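Local coordinates for hypothetical protein (Staphylococcus aureus subsp. aureus, PDB 1QYI) that is of unknown function but carries a hydrolase-like domain of the haloacid dehalogenase (HAD) superfamily, and so is probably a hydrolase of that kind, at residues A103-D108 with L159-A164. Residues are numbered along the deposited sequence; the frame is centred on the assembly and turned at random.
Sequences AFMYQD and LHVSDA
Tyr106, whose ring reaches across to Val161 and Asp163, shares a backbone acceptor with its neighbour: Ala103 O takes a bond from Gln107 N at 2.8 Å and a longer one from Tyr106 N at 3.3 Å. These bonds belong to the C-terminal part of helix 98-106, from which Met105 and Tyr106 extend to the loop that follows helix 144-158. The phenol enters the loop edge-on. Val161 CG2 and Asp163 CB flank the hydroxyl end of the ring in its plane, Val161 CG2 on the CE2 side, 3.8 Å from Tyr106 CZ, and Asp163 CB on the other, 3.5 Å from Tyr106 CE1. The modelled distance from the phenol oxygen to Val161 CG2 is too short to be trusted, and the exact depth of insertion is therefore doubtful. Asp163 runs alongside the tyrosine in the reverse direction, its CG turned away from the backbone N (chi1 -156°), with the carboxylate plane 30° from the ring; OD2 is held by Thr165 OG1 within the loop. Met105, a selenomethionine, lays its CB against one ring face near the rim. Bends at chi2 (-81°) and chi3 then fold its chain toward the base of the loop, bringing SE within 4.1 Å of Leu159 CD2 and CE within 4.0 Å of Ala164 CA. The same methyl meets Val161 CG1. Leu159 also packs on Ile90 and Leu93 of helix 77-93, and Met105 on Leu166 farther along the loop. The arrangement is helix-end-to-loop packing in the largely helical insertion between strands 3-6 and 233-237, the place of a C1-type cap in HAD-fold proteins.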
loop_
_atom_site.group_PDB
_atom_site.type_symbol
_atom_site.label_atom_id
_atom_site.label_comp_id
_atom_site.label_asym_id
_atom_site.label_seq_id
_atom_site.Cartn_x
_atom_site.Cartn_y
_atom_site.Cartn_z
ATOM N N ALA A 103 27.429 -15.734 13.255
ATOM C CA ALA A 103 27.154 -14.954 14.452
ATOM C C ALA A 103 25.861 -14.178 14.270
ATOM O O ALA A 103 24.911 -14.333 15.033
ATOM C CB ALA A 103 28.302 -13.999 14.731
ATOM N N PHE A 104 25.837 -13.336 13.247
ATOM C CA PHE A 104 24.672 -12.524 12.948
ATOM C C PHE A 104 23.471 -13.405 12.611
ATOM O O PHE A 104 22.330 -13.068 12.933
ATOM C CB PHE A 104 24.989 -11.598 11.772
ATOM C CG PHE A 104 23.789 -10.899 11.201
ATOM C CD1 PHE A 104 23.279 -9.749 11.804
ATOM C CD2 PHE A 104 23.147 -11.414 10.073
ATOM C CE1 PHE A 104 22.149 -9.121 11.297
ATOM C CE2 PHE A 104 22.018 -10.800 9.556
ATOM C CZ PHE A 104 21.515 -9.648 10.170
HETATM N N MSE A 105 23.729 -14.541 11.974
HETATM C CA MSE A 105 22.649 -15.447 11.578
HETATM C C MSE A 105 22.115 -16.360 12.678
HETATM O O MSE A 105 20.998 -16.862 12.566
HETATM C CB MSE A 105 23.104 -16.323 10.405
HETATM C CG MSE A 105 23.542 -15.563 9.159
HETATM SE SE MSE A 105 22.078 -14.970 8.024
HETATM C CE MSE A 105 21.582 -16.692 7.278
ATOM N N TYR A 106 22.885 -16.576 13.739
ATOM C CA TYR A 106 22.435 -17.490 14.786
ATOM C C TYR A 106 22.534 -17.004 16.237
ATOM O O TYR A 106 22.214 -17.749 17.167
ATOM C CB TYR A 106 23.192 -18.815 14.628
ATOM C CG TYR A 106 23.040 -19.436 13.255
ATOM C CD1 TYR A 106 21.830 -20.002 12.862
ATOM C CD2 TYR A 106 24.088 -19.413 12.332
ATOM C CE1 TYR A 106 21.660 -20.529 11.583
ATOM C CE2 TYR A 106 23.925 -19.940 11.043
ATOM C CZ TYR A 106 22.707 -20.492 10.679
ATOM O OH TYR A 106 22.517 -20.992 9.411
ATOM N N GLN A 107 22.976 -15.765 16.432
ATOM C CA GLN A 107 23.109 -15.208 17.779
ATOM C C GLN A 107 21.710 -15.042 18.391
ATOM O O GLN A 107 20.747 -14.699 17.695
ATOM C CB GLN A 107 23.841 -13.853 17.724
ATOM C CG GLN A 107 24.767 -13.526 18.913
ATOM C CD GLN A 107 26.096 -14.288 18.883
ATOM O OE1 GLN A 107 27.057 -13.923 19.574
ATOM N NE2 GLN A 107 26.151 -15.356 18.087
ATOM N N ASP A 108 21.612 -15.304 19.692
ATOM C CA ASP A 108 20.355 -15.205 20.425
ATOM C C ASP A 108 19.814 -13.779 20.495
ATOM O O ASP A 108 18.630 -13.584 20.757
ATOM C CB ASP A 108 20.531 -15.749 21.848
ATOM C CG ASP A 108 20.636 -17.269 21.894
ATOM O OD1 ASP A 108 21.458 -17.843 21.147
ATOM O OD2 ASP A 108 19.897 -17.890 22.687
ATOM N N LEU A 159 25.793 -17.185 1.210
ATOM C CA LEU A 159 26.395 -17.188 2.530
ATOM C C LEU A 159 26.946 -18.551 2.940
ATOM O O LEU A 159 27.456 -18.715 4.048
ATOM C CB LEU A 159 25.372 -16.695 3.551
ATOM C CG LEU A 159 25.290 -15.172 3.710
ATOM C CD1 LEU A 159 25.405 -14.464 2.365
ATOM C CD2 LEU A 159 23.979 -14.832 4.395
ATOM N N HIS A 160 26.861 -19.516 2.029
ATOM C CA HIS A 160 27.345 -20.876 2.270
ATOM C C HIS A 160 26.818 -21.467 3.567
ATOM O O HIS A 160 27.564 -22.069 4.337
ATOM C CB HIS A 160 28.879 -20.915 2.270
ATOM C CG HIS A 160 29.481 -20.776 0.902
ATOM N ND1 HIS A 160 29.334 -21.733 -0.071
ATOM C CD2 HIS A 160 30.180 -19.760 0.342
ATOM C CE1 HIS A 160 29.916 -21.314 -1.186
ATOM N NE2 HIS A 160 30.433 -20.124 -0.962
ATOM N N VAL A 161 25.523 -21.289 3.798
ATOM C CA VAL A 161 24.880 -21.812 4.992
ATOM C C VAL A 161 23.675 -22.645 4.562
ATOM O O VAL A 161 23.418 -22.787 3.367
ATOM C CB VAL A 161 24.434 -20.667 5.925
ATOM C CG1 VAL A 161 23.142 -20.045 5.417
ATOM C CG2 VAL A 161 24.285 -21.184 7.331
ATOM N N SER A 162 22.933 -23.188 5.522
ATOM C CA SER A 162 21.779 -24.020 5.187
ATOM C C SER A 162 20.459 -23.551 5.788
ATOM O O SER A 162 19.386 -23.865 5.271
ATOM C CB SER A 162 22.046 -25.469 5.611
ATOM O OG SER A 162 22.385 -25.544 6.982
ATOM N N ASP A 163 20.544 -22.798 6.881
ATOM C CA ASP A 163 19.352 -22.285 7.553
ATOM C C ASP A 163 18.669 -21.221 6.674
ATOM O O ASP A 163 17.835 -21.554 5.827
ATOM C CB ASP A 163 19.738 -21.717 8.931
ATOM C CG ASP A 163 18.570 -21.699 9.911
ATOM O OD1 ASP A 163 18.820 -21.747 11.139
ATOM O OD2 ASP A 163 17.406 -21.632 9.456
ATOM N N ALA A 164 19.032 -19.955 6.849
ATOM C CA ALA A 164 18.436 -18.874 6.062
ATOM C C ALA A 164 16.969 -18.603 6.423
ATOM O O ALA A 164 16.240 -17.996 5.635
ATOM C CB ALA A 164 18.563 -19.179 4.564
#